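Local coordinates for phosphoenolpyruvate-protein phosphotransferase (Coxiella burnetii, PDB 3TRC), which probably catalyses phosphoryl transfer from phosphoenolpyruvate to a protein histidine, the piece described being its GAF domain, at residues Glu110-Phe115 / Gln133-His138. Residues are numbered along the deposited sequence; the frame is centred on the assembly and turned at random.
Sequences EDYHGF and QQLESH
Gln133 crosses the ring of Tyr112 at about a right angle. Its CB lies 3.9 Å from Tyr112 CG and also touches Gly114 O; CG then runs toward Phe115 CD2, and the chain stays extended to the amide, where CD and OE1 both approach Tyr112 CD2. At the tip, NE2 packs 3.8 Å from Tyr112 CD2, with amide and ring planes 52° apart, and donates to a water that in turn donates to Gly114 O. This water ties the glutamine to the opposite backbone and sits in plane at the edge of the Phe115 ring. At the CD1 side of the Tyr112 ring, Leu135 CD2 comes within 3.7 Å of Tyr112 CD1, its branch swinging back although its CB points away from 110-115.

The backbone pairing is irregular. His113 N gives Gln134 O a nearly straight bond of 2.9 Å, whereas Gly114 N turns to Glu136 O (3.0 Å), and Gln134 N returns a bond to Gly114 O. Setting CG of His113 beside its own backbone N (chi1 -66°) brings the ring edge to Leu135 O, 3.3 Å from His113 CD2, while His113 ND1 is hydrogen-bonded to Asp94 OD1. With two residues, His113 and Gly114, set against the single Gln134, the arrangement is a classic beta bulge, placed at the open end of the antiparallel hairpin 114-122/125-134 in the GAF-domain sheet.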
loop_
_atom_site.group_PDB
_atom_site.type_symbol
_atom_site.label_atom_id
_atom_site.label_comp_id
_atom_site.label_asym_id
_atom_site.label_seq_id
_atom_site.Cartn_x
_atom_site.Cartn_y
_atom_site.Cartn_z
ATOM N N GLU A 110 22.263 -1.696 21.038
ATOM C CA GLU A 110 21.727 -0.684 21.946
ATOM C C GLU A 110 20.608 -1.249 22.815
ATOM O O GLU A 110 19.983 -2.250 22.468
ATOM C CB GLU A 110 21.211 0.531 21.168
ATOM C CG GLU A 110 22.294 1.413 20.576
ATOM C CD GLU A 110 21.841 2.854 20.421
ATOM O OE1 GLU A 110 21.949 3.619 21.405
ATOM O OE2 GLU A 110 21.375 3.222 19.324
ATOM N N ASP A 111 20.358 -0.597 23.948
ATOM C CA ASP A 111 19.322 -1.033 24.879
ATOM C C ASP A 111 17.945 -0.512 24.482
ATOM O O ASP A 111 17.512 0.540 24.950
ATOM C CB ASP A 111 19.651 -0.579 26.301
ATOM C CG ASP A 111 20.700 -1.447 26.962
ATOM O OD1 ASP A 111 20.619 -2.688 26.823
ATOM O OD2 ASP A 111 21.606 -0.888 27.617
ATOM N N TYR A 112 17.254 -1.260 23.631
ATOM C CA TYR A 112 15.917 -0.860 23.202
ATOM C C TYR A 112 14.861 -1.285 24.206
ATOM O O TYR A 112 15.061 -2.222 24.984
ATOM C CB TYR A 112 15.584 -1.432 21.822
ATOM C CG TYR A 112 16.604 -1.076 20.778
ATOM C CD1 TYR A 112 16.797 0.244 20.392
ATOM C CD2 TYR A 112 17.384 -2.055 20.179
ATOM C CE1 TYR A 112 17.736 0.580 19.438
ATOM C CE2 TYR A 112 18.324 -1.731 19.223
ATOM C CZ TYR A 112 18.498 -0.415 18.856
ATOM O OH TYR A 112 19.439 -0.097 17.904
ATOM N N HIS A 113 13.736 -0.584 24.188
ATOM C CA HIS A 113 12.643 -0.888 25.094
ATOM C C HIS A 113 11.329 -0.987 24.338
ATOM O O HIS A 113 10.739 -2.062 24.271
ATOM C CB HIS A 113 12.584 0.145 26.220
ATOM C CG HIS A 113 13.780 0.103 27.118
ATOM N ND1 HIS A 113 13.841 -0.703 28.235
ATOM C CD2 HIS A 113 14.976 0.733 27.043
ATOM C CE1 HIS A 113 15.016 -0.551 28.821
ATOM N NE2 HIS A 113 15.724 0.313 28.117
ATOM N N GLY A 114 10.882 0.122 23.755
ATOM C CA GLY A 114 9.683 0.109 22.933
ATOM C C GLY A 114 9.833 -0.904 21.812
ATOM O O GLY A 114 10.903 -1.009 21.218
ATOM N N PHE A 115 8.761 -1.636 21.519
ATOM C CA PHE A 115 8.818 -2.778 20.600
ATOM C C PHE A 115 7.519 -2.912 19.815
ATOM O O PHE A 115 6.428 -2.892 20.387
ATOM C CB PHE A 115 9.071 -4.067 21.401
ATOM C CG PHE A 115 9.072 -5.336 20.579
ATOM C CD1 PHE A 115 7.886 -6.007 20.295
ATOM C CD2 PHE A 115 10.268 -5.899 20.154
ATOM C CE1 PHE A 115 7.892 -7.194 19.562
ATOM C CE2 PHE A 115 10.285 -7.086 19.419
ATOM C CZ PHE A 115 9.094 -7.733 19.125
ATOM N N GLN A 133 11.934 -1.078 16.816
ATOM C CA GLN A 133 12.340 -0.870 18.201
ATOM C C GLN A 133 12.738 0.572 18.437
ATOM O O GLN A 133 13.136 1.275 17.515
ATOM C CB GLN A 133 13.507 -1.792 18.558
ATOM C CG GLN A 133 13.237 -3.268 18.255
ATOM C CD GLN A 133 14.428 -4.159 18.563
ATOM O OE1 GLN A 133 15.236 -4.472 17.681
ATOM N NE2 GLN A 133 14.545 -4.573 19.820
ATOM N N GLN A 134 12.609 1.020 19.678
ATOM C CA GLN A 134 13.081 2.348 20.031
ATOM C C GLN A 134 13.662 2.348 21.433
ATOM O O GLN A 134 13.346 1.485 22.251
ATOM C CB GLN A 134 11.974 3.399 19.882
ATOM C CG GLN A 134 10.703 3.096 20.639
ATOM C CD GLN A 134 9.532 3.928 20.144
ATOM O OE1 GLN A 134 9.662 4.710 19.201
ATOM N NE2 GLN A 134 8.383 3.764 20.784
ATOM N N LEU A 135 14.532 3.316 21.689
ATOM C CA LEU A 135 15.181 3.447 22.982
ATOM C C LEU A 135 14.199 3.862 24.077
ATOM O O LEU A 135 14.329 3.431 25.224
ATOM C CB LEU A 135 16.323 4.460 22.881
ATOM C CG LEU A 135 17.447 4.086 21.911
ATOM C CD1 LEU A 135 18.297 5.302 21.566
ATOM C CD2 LEU A 135 18.305 2.960 22.476
ATOM N N GLU A 136 13.223 4.700 23.729
ATOM C CA GLU A 136 12.241 5.153 24.706
ATOM C C GLU A 136 11.392 3.972 25.136
ATOM O O GLU A 136 11.106 3.078 24.332
ATOM C CB GLU A 136 11.333 6.236 24.113
ATOM C CG GLU A 136 12.038 7.536 23.762
ATOM C CD GLU A 136 12.159 8.477 24.944
ATOM O OE1 GLU A 136 11.421 8.290 25.936
ATOM O OE2 GLU A 136 12.991 9.408 24.882
ATOM N N SER A 137 10.990 3.961 26.401
ATOM C CA SER A 137 10.085 2.927 26.888
ATOM C C SER A 137 8.640 3.329 26.592
ATOM O O SER A 137 7.833 3.532 27.500
ATOM C CB SER A 137 10.291 2.677 28.386
ATOM O OG SER A 137 11.572 2.117 28.632
ATOM N N HIS A 138 8.335 3.456 25.304
ATOM C CA HIS A 138 7.008 3.838 24.843
ATOM C C HIS A 138 6.528 2.787 23.880
ATOM O O HIS A 138 7.287 2.341 23.022
ATOM C CB HIS A 138 7.067 5.152 24.061
ATOM C CG HIS A 138 7.413 6.344 24.891
ATOM N ND1 HIS A 138 7.532 7.610 24.358
ATOM C CD2 HIS A 138 7.670 6.466 26.215
ATOM C CE1 HIS A 138 7.847 8.460 25.319
ATOM N NE2 HIS A 138 7.941 7.791 26.453
HETATM O O HOH W 1 12.580 -3.386 21.705
#